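Long-range contacts in extracellular solute-binding protein family 1 (Kribbella flavida, PDB 5IXP), which probably binds a small solute, perhaps a sugar, outside the cell and hands it to an ABC transporter for import: residues I6-E11 / E32-T37; E59-S64 / Y274-T279; V2-A7 / M55-A60; D16-Y21 / A292-P297. One frame throughout, in Å; residues are numbered along the deposited sequence. Where two conformers were deposited one is given.

Contact 1 (I6-E11 / E32-T37)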
loop_
_atom_site.group_PDB
_atom_site.type_symbol
_atom_site.label_atom_id
_atom_site.label_comp_id
_atom_site.label_asym_id
_atom_site.label_seq_id
_atom_site.Cartn_x
_atom_site.Cartn_y
_atom_site.Cartn_z
ATOM N N ILE A 6 6.966 -20.508 -9.507
ATOM C CA ILE A 6 6.730 -19.170 -8.994
ATOM C C ILE A 6 5.465 -19.218 -8.152
ATOM O O ILE A 6 4.432 -19.725 -8.605
ATOM C CB ILE A 6 6.632 -18.122 -10.126
ATOM C CG1 ILE A 6 6.224 -16.768 -9.548
ATOM C CG2 ILE A 6 5.666 -18.565 -11.250
ATOM C CD1 ILE A 6 6.406 -15.602 -10.547
ATOM N N ALA A 7 5.554 -18.718 -6.917
ATOM C CA ALA A 7 4.429 -18.736 -5.989
ATOM C C ALA A 7 3.847 -17.329 -5.910
ATOM O O ALA A 7 4.550 -16.387 -5.528
ATOM C CB ALA A 7 4.862 -19.211 -4.603
ATOM N N THR A 8 2.581 -17.187 -6.287
ATOM C CA THR A 8 1.878 -15.914 -6.228
ATOM C C THR A 8 0.624 -16.072 -5.380
ATOM O O THR A 8 0.233 -17.178 -4.997
ATOM C CB THR A 8 1.505 -15.382 -7.627
ATOM O OG1 THR A 8 0.564 -16.259 -8.258
ATOM C CG2 THR A 8 2.744 -15.249 -8.508
ATOM N N PHE A 9 -0.005 -14.939 -5.092
ATOM C CA PHE A 9 -1.210 -14.894 -4.276
ATOM C C PHE A 9 -2.138 -13.877 -4.917
ATOM O O PHE A 9 -1.693 -12.997 -5.659
ATOM C CB PHE A 9 -0.894 -14.514 -2.812
ATOM C CG PHE A 9 -0.104 -13.243 -2.683
ATOM C CD1 PHE A 9 -0.745 -12.007 -2.630
ATOM C CD2 PHE A 9 1.287 -13.276 -2.640
ATOM C CE1 PHE A 9 -0.008 -10.821 -2.539
ATOM C CE2 PHE A 9 2.023 -12.105 -2.546
ATOM C CZ PHE A 9 1.376 -10.874 -2.507
ATOM N N ASN A 10 -3.433 -14.001 -4.630
ATOM C CA ASN A 10 -4.441 -13.189 -5.306
ATOM C C ASN A 10 -4.215 -13.301 -6.811
ATOM O O ASN A 10 -3.940 -14.398 -7.299
ATOM C CB ASN A 10 -4.403 -11.742 -4.809
ATOM C CG ASN A 10 -4.805 -11.622 -3.338
ATOM O OD1 ASN A 10 -5.614 -12.412 -2.834
ATOM N ND2 ASN A 10 -4.243 -10.634 -2.645
ATOM N N GLU A 11 -4.298 -12.210 -7.565
ATOM C CA GLU A 11 -4.159 -12.306 -9.021
ATOM C C GLU A 11 -3.052 -11.377 -9.507
ATOM O O GLU A 11 -3.269 -10.171 -9.693
ATOM C CB GLU A 11 -5.477 -12.002 -9.727
ATOM C CG GLU A 11 -5.373 -12.189 -11.245
ATOM C CD GLU A 11 -4.822 -13.564 -11.618
ATOM O OE1 GLU A 11 -5.566 -14.561 -11.495
ATOM O OE2 GLU A 11 -3.635 -13.654 -12.005
ATOM N N GLU A 32 3.179 -22.251 -11.911
ATOM C CA GLU A 32 2.732 -21.316 -10.883
ATOM C C GLU A 32 2.074 -22.077 -9.742
ATOM O O GLU A 32 1.297 -23.009 -9.971
ATOM C CB GLU A 32 1.753 -20.282 -11.450
ATOM C CG GLU A 32 1.405 -19.158 -10.451
ATOM C CD GLU A 32 0.451 -18.107 -11.033
ATOM O OE1 GLU A 32 -0.659 -18.490 -11.469
ATOM O OE2 GLU A 32 0.818 -16.902 -11.065
ATOM N N ARG A 33 2.381 -21.656 -8.511
ATOM C CA ARG A 33 1.817 -22.217 -7.295
ATOM C C ARG A 33 1.004 -21.132 -6.600
ATOM O O ARG A 33 1.502 -20.018 -6.398
ATOM C CB ARG A 33 2.954 -22.730 -6.392
ATOM C CG ARG A 33 2.550 -23.222 -5.033
ATOM C CD ARG A 33 3.798 -23.489 -4.200
ATOM N NE ARG A 33 4.697 -24.439 -4.850
ATOM C CZ ARG A 33 5.951 -24.667 -4.461
ATOM N NH1 ARG A 33 6.455 -23.998 -3.439
ATOM N NH2 ARG A 33 6.705 -25.554 -5.104
ATOM N N ARG A 34 -0.247 -21.437 -6.255
ATOM C CA ARG A 34 -1.120 -20.464 -5.598
ATOM C C ARG A 34 -1.664 -21.076 -4.319
ATOM O O ARG A 34 -2.492 -21.989 -4.382
ATOM C CB ARG A 34 -2.285 -20.047 -6.502
ATOM C CG ARG A 34 -1.877 -19.366 -7.779
ATOM C CD ARG A 34 -3.107 -18.865 -8.524
ATOM N NE ARG A 34 -2.722 -18.249 -9.783
ATOM C CZ ARG A 34 -3.447 -17.342 -10.426
ATOM N NH1 ARG A 34 -4.616 -16.939 -9.931
ATOM N NH2 ARG A 34 -2.993 -16.834 -11.562
ATOM N N ALA A 35 -1.230 -20.566 -3.166
ATOM C CA ALA A 35 -1.911 -20.908 -1.924
ATOM C C ALA A 35 -3.360 -20.416 -1.970
ATOM O O ALA A 35 -3.704 -19.475 -2.699
ATOM C CB ALA A 35 -1.189 -20.297 -0.720
ATOM N N ALA A 36 -4.218 -21.066 -1.176
ATOM C CA ALA A 36 -5.638 -20.718 -1.187
ATOM C C ALA A 36 -5.885 -19.308 -0.672
ATOM O O ALA A 36 -6.838 -18.649 -1.105
ATOM C CB ALA A 36 -6.438 -21.715 -0.349
ATOM N N THR A 37 -5.068 -18.840 0.268
ATOM C CA THR A 37 -5.244 -17.521 0.856
ATOM C C THR A 37 -3.890 -16.842 0.965
ATOM O O THR A 37 -2.837 -17.485 0.932
ATOM C CB THR A 37 -5.868 -17.585 2.259
ATOM O OG1 THR A 37 -4.944 -18.229 3.145
ATOM C CG2 THR A 37 -7.197 -18.353 2.248
HETATM O O HOH W 1 1.342 -19.316 -3.261
HETATM O O HOH W 2 -4.203 -16.293 -2.863
HETATM O O HOH W 3 -0.690 -14.755 -11.954
#
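T8 N gives a hydrogen bond to R33 O and R33 N one to I6 O (2.8 Å), the two bonds that flank the parallel A7-R33 pair of a beta-alpha-beta unit: strand 2-8, helix 15-24 and strand 28-34, the opening unit of a fold in the periplasmic binding protein clan. On the face that carries E32, T8 and R34, a salt-bridge network joins E32 and R34 of strand 28-34 to E11 in the loop after strand 2-8. R34 grips E32 side-on, both NE (2.7 Å) and NH2 of R34 pointing in their own plane at the single oxygen E32 OE1, which they reach from the same face of the carboxylate. The outer nitrogen R34 NH1 meets E11 OE1 at 3.0 Å, again in the guanidinium plane but from above the E11 carboxylate, the two planes being 58° apart. With CG beside the backbone N (chi1 -62°) and the chain extended to NE, R34 runs over T8, its CG 4.0 Å from T8 OG1. Two acids thus share one arginine, which probably eases the repulsion between them. Farther out, E11 OE2 also accepts from G13 N, Y18 OH of the connecting helix bonds E32 OE2, and R33 NH1 reaches back to G54 O. Water 1 accepts from A35 N and donates to T8 O; water 3 donates to both E11 OE2 and E32 OE2, 2.8 Å from the latter.

Contact 2 (E59-S64 / Y274-T279)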
loop_
_atom_site.group_PDB
_atom_site.type_symbol
_atom_site.label_atom_id
_atom_site.label_comp_id
_atom_site.label_asym_id
_atom_site.label_seq_id
_atom_site.Cartn_x
_atom_site.Cartn_y
_atom_site.Cartn_z
ATOM N N GLU A 59 9.425 -16.273 -5.176
ATOM C CA GLU A 59 8.404 -16.111 -4.142
ATOM C C GLU A 59 7.910 -14.671 -4.147
ATOM O O GLU A 59 8.700 -13.742 -3.925
ATOM C CB GLU A 59 8.947 -16.476 -2.752
ATOM C CG GLU A 59 9.195 -17.981 -2.536
ATOM C CD GLU A 59 7.927 -18.757 -2.180
ATOM O OE1 GLU A 59 6.873 -18.122 -2.011
ATOM O OE2 GLU A 59 7.991 -20.007 -2.060
ATOM N N ALA A 60 6.604 -14.489 -4.354
ATOM C CA ALA A 60 6.036 -13.153 -4.278
ATOM C C ALA A 60 5.894 -12.723 -2.824
ATOM O O ALA A 60 5.635 -13.534 -1.930
ATOM C CB ALA A 60 4.674 -13.078 -4.971
HETATM N N MSE A 61 6.053 -11.426 -2.607
HETATM C CA MSE A 61 6.039 -10.840 -1.274
HETATM C C MSE A 61 5.335 -9.495 -1.335
HETATM O O MSE A 61 5.709 -8.638 -2.150
HETATM C CB MSE A 61 7.473 -10.668 -0.770
HETATM C CG MSE A 61 7.665 -10.850 0.689
HETATM SE SE MSE A 61 9.502 -11.244 1.011
HETATM C CE MSE A 61 9.603 -13.163 0.891
ATOM N N GLU A 62 4.326 -9.296 -0.488
ATOM C CA GLU A 62 3.705 -7.982 -0.389
ATOM C C GLU A 62 4.599 -7.042 0.416
ATOM O O GLU A 62 5.344 -7.464 1.317
ATOM C CB GLU A 62 2.313 -8.069 0.251
ATOM C CG GLU A 62 1.312 -7.052 -0.302
ATOM C CD GLU A 62 1.111 -5.829 0.594
ATOM O OE1 GLU A 62 1.633 -5.810 1.722
ATOM O OE2 GLU A 62 0.414 -4.890 0.173
ATOM N N VAL A 63 4.524 -5.749 0.082
ATOM C CA VAL A 63 5.436 -4.798 0.708
ATOM C C VAL A 63 5.230 -4.740 2.217
ATOM O O VAL A 63 6.172 -4.440 2.964
ATOM C CB VAL A 63 5.301 -3.400 0.071
ATOM C CG1 VAL A 63 3.917 -2.794 0.356
ATOM C CG2 VAL A 63 6.438 -2.498 0.557
ATOM N N SER A 64 4.027 -5.048 2.705
ATOM C CA SER A 64 3.846 -4.927 4.150
ATOM C C SER A 64 4.516 -6.051 4.932
ATOM O O SER A 64 4.657 -5.924 6.153
ATOM C CB SER A 64 2.364 -4.863 4.519
ATOM O OG SER A 64 1.727 -6.099 4.255
ATOM N N TYR A 274 6.516 -7.624 -4.593
ATOM C CA TYR A 274 7.867 -7.864 -5.081
ATOM C C TYR A 274 7.995 -9.332 -5.447
ATOM O O TYR A 274 7.321 -10.190 -4.871
ATOM C CB TYR A 274 8.963 -7.538 -4.019
ATOM C CG TYR A 274 9.023 -6.085 -3.670
ATOM C CD1 TYR A 274 8.170 -5.551 -2.718
ATOM C CD2 TYR A 274 9.908 -5.240 -4.314
ATOM C CE1 TYR A 274 8.196 -4.212 -2.413
ATOM C CE2 TYR A 274 9.950 -3.877 -4.007
ATOM C CZ TYR A 274 9.098 -3.378 -3.057
ATOM O OH TYR A 274 9.114 -2.040 -2.748
ATOM N N LEU A 275 8.856 -9.613 -6.413
ATOM C CA LEU A 275 9.303 -10.973 -6.680
ATOM C C LEU A 275 10.679 -11.165 -6.057
ATOM O O LEU A 275 11.574 -10.331 -6.246
ATOM C CB LEU A 275 9.340 -11.257 -8.184
ATOM C CG LEU A 275 8.018 -10.988 -8.930
ATOM C CD1 LEU A 275 8.170 -11.403 -10.393
ATOM C CD2 LEU A 275 6.857 -11.725 -8.283
ATOM N N THR A 276 10.839 -12.248 -5.295
ATOM C CA THR A 276 12.097 -12.558 -4.625
ATOM C C THR A 276 12.571 -13.940 -5.054
ATOM O O THR A 276 11.792 -14.756 -5.550
ATOM C CB THR A 276 11.966 -12.529 -3.092
ATOM O OG1 THR A 276 11.177 -13.654 -2.645
ATOM C CG2 THR A 276 11.332 -11.216 -2.624
ATOM N N VAL A 277 13.858 -14.202 -4.847
ATOM C CA VAL A 277 14.450 -15.488 -5.218
ATOM C C VAL A 277 15.166 -16.050 -3.996
ATOM O O VAL A 277 16.263 -15.589 -3.655
ATOM C CB VAL A 277 15.412 -15.351 -6.411
ATOM C CG1 VAL A 277 16.104 -16.708 -6.708
ATOM C CG2 VAL A 277 14.668 -14.807 -7.659
ATOM N N PRO A 278 14.590 -17.036 -3.314
ATOM C CA PRO A 278 15.266 -17.629 -2.149
ATOM C C PRO A 278 16.571 -18.301 -2.545
ATOM O O PRO A 278 16.729 -18.790 -3.671
ATOM C CB PRO A 278 14.257 -18.667 -1.638
ATOM C CG PRO A 278 12.964 -18.287 -2.221
ATOM C CD PRO A 278 13.270 -17.632 -3.555
ATOM N N THR A 279 17.515 -18.347 -1.596
ATOM C CA THR A 279 18.734 -19.106 -1.860
ATOM C C THR A 279 18.461 -20.599 -1.990
ATOM O O THR A 279 19.322 -21.333 -2.485
ATOM C CB THR A 279 19.790 -18.867 -0.773
ATOM O OG1 THR A 279 19.250 -19.181 0.517
ATOM C CG2 THR A 279 20.283 -17.415 -0.804
#
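T276 folds its hydroxyl back on the neighbouring strand: OG1 lies between its own backbone N and carbonyl carbon (chi1 70°), which brings T276 OG1 to 2.8 Å from E59 O. That carbonyl also accepts from T276 N, so one residue grips it twice, the hydroxyl lying closer to the carbonyl plane than the amide, which comes from above it. E59 N returns a bond to T276 O and completes an antiparallel hydrogen-bonded pair. M61 and Y274 form the next such pair, with Y274 N 2.8 Å from M61 O, while A60 and L275 between them are a non-hydrogen-bonded pair whose side chains meet loosely, A60 CB to L275 CD2.

On the face carrying E59, M61, Y274 and T276, selenomethionine M61 crosses T276 at about a right angle, its CE 3.9 Å from T276 OG1. E59 is bent at chi2 (-81°); its CG rests 3.8 Å from P278 CG, while its carboxylate turns away to A56. The edge of the Y274 ring is met in its plane by V63, with V63 CB and CG2 each 3.9 Å from Y274 CE1. The far end of Y274 is fixed by a hydrogen bond from OH to K95 O.

The pairing sets strand 269-276 beside strand 58-62 within the mixed sheet; M61 packs against L45 of helix 38-51 and against helix 66-70, while L275 on the opposite face touches A291 and L294 of helix 284-294.

Contact 3 (V2-A7 / M55-A60)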
loop_
_atom_site.group_PDB
_atom_site.type_symbol
_atom_site.label_atom_id
_atom_site.label_comp_id
_atom_site.label_asym_id
_atom_site.label_seq_id
_atom_site.Cartn_x
_atom_site.Cartn_y
_atom_site.Cartn_z
ATOM N N VAL A 2 15.207 -26.107 -17.845
ATOM C CA VAL A 2 15.148 -25.376 -16.589
ATOM C C VAL A 2 13.700 -25.390 -16.122
ATOM O O VAL A 2 12.808 -24.928 -16.841
ATOM C CB VAL A 2 15.657 -23.937 -16.780
ATOM C CG1 VAL A 2 15.562 -23.138 -15.482
ATOM C CG2 VAL A 2 17.084 -23.943 -17.320
ATOM N N GLU A 3 13.448 -25.926 -14.933
ATOM C CA GLU A 3 12.096 -25.917 -14.390
ATOM C C GLU A 3 12.036 -24.922 -13.243
ATOM O O GLU A 3 12.776 -25.049 -12.266
ATOM C CB GLU A 3 11.645 -27.314 -13.960
ATOM C CG GLU A 3 11.843 -28.333 -15.082
ATOM C CD GLU A 3 11.155 -29.668 -14.841
ATOM O OE1 GLU A 3 10.596 -30.189 -15.831
ATOM O OE2 GLU A 3 11.179 -30.183 -13.714
ATOM N N LEU A 4 11.172 -23.920 -13.385
ATOM C CA LEU A 4 11.008 -22.874 -12.389
ATOM C C LEU A 4 9.598 -22.909 -11.829
ATOM O O LEU A 4 8.631 -23.059 -12.577
ATOM C CB LEU A 4 11.247 -21.490 -12.997
ATOM C CG LEU A 4 12.655 -21.203 -13.528
ATOM C CD1 LEU A 4 12.713 -19.827 -14.192
ATOM C CD2 LEU A 4 13.662 -21.318 -12.391
ATOM N N THR A 5 9.486 -22.778 -10.511
ATOM C CA THR A 5 8.208 -22.553 -9.856
ATOM C C THR A 5 8.147 -21.104 -9.407
ATOM O O THR A 5 9.160 -20.529 -8.999
ATOM C CB THR A 5 8.013 -23.467 -8.643
ATOM O OG1 THR A 5 9.213 -23.484 -7.859
ATOM C CG2 THR A 5 7.659 -24.877 -9.077
ATOM N N ILE A 6 6.966 -20.508 -9.507
ATOM C CA ILE A 6 6.730 -19.170 -8.994
ATOM C C ILE A 6 5.465 -19.218 -8.152
ATOM O O ILE A 6 4.432 -19.725 -8.605
ATOM C CB ILE A 6 6.632 -18.122 -10.126
ATOM C CG1 ILE A 6 6.224 -16.768 -9.548
ATOM C CG2 ILE A 6 5.666 -18.565 -11.250
ATOM C CD1 ILE A 6 6.406 -15.602 -10.547
ATOM N N ALA A 7 5.554 -18.718 -6.917
ATOM C CA ALA A 7 4.429 -18.736 -5.989
ATOM C C ALA A 7 3.847 -17.329 -5.910
ATOM O O ALA A 7 4.550 -16.387 -5.528
ATOM C CB ALA A 7 4.862 -19.211 -4.603
HETATM N N MSE A 55 10.346 -24.142 -0.917
HETATM C CA MSE A 55 10.134 -22.818 -1.510
HETATM C C MSE A 55 10.115 -22.854 -3.026
HETATM O O MSE A 55 10.801 -23.664 -3.661
HETATM C CB MSE A 55 11.202 -21.830 -1.048
HETATM C CG MSE A 55 11.184 -21.631 0.456
HETATM SE SE MSE A 55 12.321 -20.170 1.038
HETATM C CE MSE A 55 11.036 -18.733 0.889
ATOM N N ALA A 56 9.320 -21.955 -3.593
ATOM C CA ALA A 56 9.348 -21.741 -5.027
ATOM C C ALA A 56 10.652 -21.045 -5.414
ATOM O O ALA A 56 11.342 -20.450 -4.580
ATOM C CB ALA A 56 8.141 -20.912 -5.468
ATOM N N ASP A 57 11.002 -21.149 -6.698
ATOM C CA ASP A 57 12.181 -20.438 -7.186
ATOM C C ASP A 57 11.976 -18.935 -7.152
ATOM O O ASP A 57 12.932 -18.185 -6.913
ATOM C CB ASP A 57 12.520 -20.881 -8.605
ATOM C CG ASP A 57 12.833 -22.355 -8.678
ATOM O OD1 ASP A 57 13.930 -22.744 -8.229
ATOM O OD2 ASP A 57 11.972 -23.115 -9.173
ATOM N N ILE A 58 10.755 -18.472 -7.428
ATOM C CA ILE A 58 10.381 -17.068 -7.263
ATOM C C ILE A 58 9.246 -17.033 -6.255
ATOM O O ILE A 58 8.219 -17.692 -6.456
ATOM C CB ILE A 58 9.948 -16.422 -8.595
ATOM C CG1 ILE A 58 11.109 -16.421 -9.596
ATOM C CG2 ILE A 58 9.429 -14.972 -8.356
ATOM C CD1 ILE A 58 10.678 -16.057 -11.048
ATOM N N GLU A 59 9.425 -16.273 -5.176
ATOM C CA GLU A 59 8.404 -16.111 -4.142
ATOM C C GLU A 59 7.910 -14.671 -4.147
ATOM O O GLU A 59 8.700 -13.742 -3.925
ATOM C CB GLU A 59 8.947 -16.476 -2.752
ATOM C CG GLU A 59 9.195 -17.981 -2.536
ATOM C CD GLU A 59 7.927 -18.757 -2.180
ATOM O OE1 GLU A 59 6.873 -18.122 -2.011
ATOM O OE2 GLU A 59 7.991 -20.007 -2.060
ATOM N N ALA A 60 6.604 -14.489 -4.354
ATOM C CA ALA A 60 6.036 -13.153 -4.278
ATOM C C ALA A 60 5.894 -12.723 -2.824
ATOM O O ALA A 60 5.635 -13.534 -1.930
ATOM C CB ALA A 60 4.674 -13.078 -4.971
HETATM O O HOH W 4 12.037 -25.754 -9.440
HETATM O O HOH W 5 14.626 -24.919 -10.280
#
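D57 meets T5 through polar bonds just where the chain enters its strand. T5 N points at D57 OD2 (2.8 Å, nearly straight at 169°), using the anti lone pair of that oxygen; in the T5 conformer given, D57 N also bonds T5 OG1. With its CG beside the backbone N (chi1 -61°), D57 lays its carboxylate along strand 2-8, so D57, one residue before strand 58-62 begins, offers T5 N a side-chain acceptor in place of a backbone carbonyl. The other oxygen, D57 OD1, is held by S281 OG, and water 4 lies 2.7 Å from D57 OD2.

The backbone bonds that follow run from I58 N to T5 O, from A7 N to I58 O (2.9 Å) and from A60 N to A7 O. They make strands 2-8 and 58-62 parallel neighbours, their short axes only 6° apart. Strand 28-34 flanks strand 2-8 on its other edge, so strand 2-8 is an interior strand of the mixed sheet, with parallel neighbours on both edges.

Apolar packing divides between the faces. I6 and I58 share one, with I6 CD1 3.8 Å from I58 CG2, and L290 and L294 of helix 284-294 cover it. Across the sheet, A7 CB meets A56 CB at 3.8 Å.

Two methyls lie in van der Waals contact with carboxylates: L4 CD2 touches D57 CG, and A7 CB lies 3.5 Å from E59 OE1. E59 OE2 accepts from A56 N at 2.8 Å, which helps hold that carboxylate there.

Contact 4 (D16-Y21 / A292-P297)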
loop_
_atom_site.group_PDB
_atom_site.type_symbol
_atom_site.label_atom_id
_atom_site.label_comp_id
_atom_site.label_asym_id
_atom_site.label_seq_id
_atom_site.Cartn_x
_atom_site.Cartn_y
_atom_site.Cartn_z
ATOM N N ASP A 16 -0.776 -15.107 -18.988
ATOM C CA ASP A 16 -0.336 -14.986 -20.378
ATOM C C ASP A 16 1.163 -14.754 -20.463
ATOM O O ASP A 16 1.804 -15.180 -21.431
ATOM C CB ASP A 16 -1.055 -13.838 -21.095
ATOM C CG ASP A 16 -2.556 -14.018 -21.135
ATOM O OD1 ASP A 16 -3.012 -15.181 -21.180
ATOM O OD2 ASP A 16 -3.276 -12.991 -21.125
ATOM N N LEU A 17 1.734 -14.075 -19.465
ATOM C CA LEU A 17 3.158 -13.776 -19.502
ATOM C C LEU A 17 3.985 -15.051 -19.430
ATOM O O LEU A 17 5.018 -15.155 -20.099
ATOM C CB LEU A 17 3.537 -12.830 -18.365
ATOM C CG LEU A 17 2.781 -11.504 -18.345
ATOM C CD1 LEU A 17 3.397 -10.559 -17.333
ATOM C CD2 LEU A 17 2.772 -10.884 -19.725
ATOM N N TYR A 18 3.551 -16.031 -18.622
ATOM C CA TYR A 18 4.293 -17.286 -18.548
ATOM C C TYR A 18 4.352 -17.956 -19.911
ATOM O O TYR A 18 5.394 -18.498 -20.299
ATOM C CB TYR A 18 3.653 -18.243 -17.542
ATOM C CG TYR A 18 3.527 -17.728 -16.124
ATOM C CD1 TYR A 18 4.525 -16.946 -15.546
ATOM C CD2 TYR A 18 2.410 -18.055 -15.352
ATOM C CE1 TYR A 18 4.411 -16.492 -14.225
ATOM C CE2 TYR A 18 2.288 -17.607 -14.030
ATOM C CZ TYR A 18 3.291 -16.830 -13.478
ATOM O OH TYR A 18 3.170 -16.382 -12.177
ATOM N N ARG A 19 3.233 -17.943 -20.647
ATOM C CA ARG A 19 3.212 -18.527 -21.986
ATOM C C ARG A 19 4.172 -17.796 -22.912
ATOM O O ARG A 19 4.901 -18.426 -23.692
ATOM C CB ARG A 19 1.797 -18.486 -22.564
ATOM C CG ARG A 19 0.780 -19.267 -21.763
ATOM C CD ARG A 19 -0.606 -19.263 -22.399
ATOM N NE ARG A 19 -1.591 -19.849 -21.496
ATOM C CZ ARG A 19 -2.497 -19.153 -20.817
ATOM N NH1 ARG A 19 -2.573 -17.833 -20.955
ATOM N NH2 ARG A 19 -3.338 -19.782 -20.008
ATOM N N GLU A 20 4.180 -16.464 -22.842
ATOM C CA GLU A 20 5.081 -15.671 -23.669
ATOM C C GLU A 20 6.535 -15.997 -23.364
ATOM O O GLU A 20 7.351 -16.180 -24.276
ATOM C CB GLU A 20 4.810 -14.182 -23.451
ATOM C CG GLU A 20 3.457 -13.731 -23.943
ATOM C CD GLU A 20 3.168 -12.280 -23.616
ATOM O OE1 GLU A 20 3.874 -11.701 -22.769
ATOM O OE2 GLU A 20 2.231 -11.723 -24.212
ATOM N N TYR A 21 6.882 -16.073 -22.080
ATOM C CA TYR A 21 8.270 -16.335 -21.711
ATOM C C TYR A 21 8.729 -17.702 -22.206
ATOM O O TYR A 21 9.845 -17.839 -22.725
ATOM C CB TYR A 21 8.429 -16.237 -20.197
ATOM C CG TYR A 21 9.857 -16.130 -19.731
ATOM C CD1 TYR A 21 10.506 -14.897 -19.719
ATOM C CD2 TYR A 21 10.560 -17.253 -19.298
ATOM C CE1 TYR A 21 11.813 -14.778 -19.286
ATOM C CE2 TYR A 21 11.870 -17.145 -18.853
ATOM C CZ TYR A 21 12.488 -15.902 -18.853
ATOM O OH TYR A 21 13.777 -15.774 -18.417
ATOM N N ALA A 292 13.045 -10.538 -13.366
ATOM C CA ALA A 292 13.311 -9.246 -13.986
ATOM C C ALA A 292 12.412 -9.027 -15.198
ATOM O O ALA A 292 11.920 -7.916 -15.429
ATOM C CB ALA A 292 14.787 -9.143 -14.378
ATOM N N TRP A 293 12.179 -10.079 -15.986
ATOM C CA TRP A 293 11.326 -9.917 -17.158
ATOM C C TRP A 293 9.873 -9.672 -16.754
ATOM O O TRP A 293 9.194 -8.807 -17.329
ATOM C CB TRP A 293 11.443 -11.144 -18.063
ATOM C CG TRP A 293 10.603 -11.034 -19.299
ATOM C CD1 TRP A 293 10.937 -10.398 -20.462
ATOM C CD2 TRP A 293 9.292 -11.570 -19.497
ATOM N NE1 TRP A 293 9.915 -10.507 -21.373
ATOM C CE2 TRP A 293 8.890 -11.221 -20.803
ATOM C CE3 TRP A 293 8.417 -12.314 -18.696
ATOM C CZ2 TRP A 293 7.652 -11.583 -21.326
ATOM C CZ3 TRP A 293 7.193 -12.687 -19.222
ATOM C CH2 TRP A 293 6.822 -12.321 -20.528
ATOM N N LEU A 294 9.377 -10.420 -15.766
ATOM C CA LEU A 294 8.000 -10.236 -15.324
ATOM C C LEU A 294 7.755 -8.830 -14.790
ATOM O O LEU A 294 6.613 -8.359 -14.801
ATOM C CB LEU A 294 7.644 -11.271 -14.243
ATOM C CG LEU A 294 7.473 -12.726 -14.707
ATOM C CD1 LEU A 294 7.470 -13.652 -13.490
ATOM C CD2 LEU A 294 6.190 -12.920 -15.535
ATOM N N THR A 295 8.792 -8.157 -14.288
ATOM C CA THR A 295 8.630 -6.824 -13.717
ATOM C C THR A 295 9.127 -5.717 -14.642
ATOM O O THR A 295 9.158 -4.551 -14.229
ATOM C CB THR A 295 9.336 -6.731 -12.359
ATOM O OG1 THR A 295 10.733 -7.044 -12.511
ATOM C CG2 THR A 295 8.690 -7.706 -11.366
ATOM N N ALA A 296 9.497 -6.051 -15.883
ATOM C CA ALA A 296 9.911 -5.051 -16.857
ATOM C C ALA A 296 8.719 -4.192 -17.295
ATOM O O ALA A 296 7.563 -4.622 -17.212
ATOM C CB ALA A 296 10.550 -5.729 -18.075
ATOM N N PRO A 297 8.982 -2.967 -17.776
ATOM C CA PRO A 297 7.872 -2.074 -18.157
ATOM C C PRO A 297 6.875 -2.680 -19.133
ATOM O O PRO A 297 5.667 -2.505 -18.932
ATOM C CB PRO A 297 8.589 -0.865 -18.783
ATOM C CG PRO A 297 9.967 -0.893 -18.231
ATOM C CD PRO A 297 10.296 -2.303 -17.859
#
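W293 inserts its indole between L17, E20 and Y21 of helix 15-24, reaching across from the last turn of helix 284-294. Its CG is anti to the backbone N (chi1 -179°), which sends the ring straight out toward the other helix. Starting at the root, W293 CB touches Y21 CE1, and W293 CG lies 3.9 Å from both CD1 and CE1 of that tyrosine. At the ring fusion W293 CD2 has Y21 CD1 over its face, 3.5 Å away, and W293 CE3 meets the same atom. The two ring planes are inclined by 54°, an oblique pairing. Farther on, W293 CZ3 packs 3.8 Å from L17 CB and lies near the L17 carbonyl; at the tip W293 CH2 comes within 3.4 Å of L17 O and, in the E20 conformer given, 3.8 Å of E20 OE1, the latter at the indole edge. In that conformer E20 OE1 is engaged in a salt bridge with K302. Beside the indole, L294 CD2 rests 3.9 Å from L17 CB and also reaches Y18 CE1, while I6 of the underlying strand 2-8 touches L294. The contact thus joins two helices that pack on the same sheet, helix 297-307 closing over L17 through V303. No hydrogen bond or salt bridge spans the two segments, so shape fit of the indole against L17 and Y21, not directional bonding, joins the helices.

How the contacts relate
From the N terminus, strand 2-8 takes part at once in contacts 1 and 3, which share I6 and A7. Contact 1 closes the shortest loop, around helix 15-24; contact 3 closes a longer one that also takes in helix 38-51. Contact 2 starts from the strand that contact 3 reaches, sharing E59 and A60, and closes a loop of about 210 residues back to strand 269-276. The loop of contact 4 is longer still and contains contact 2 entirely, but it crosses contacts 1 and 3. Together contacts 1, 3 and 2 order four neighbouring strands, 28-34, 2-8, 58-62 and 269-276, and contact 4 joins two helices beside them.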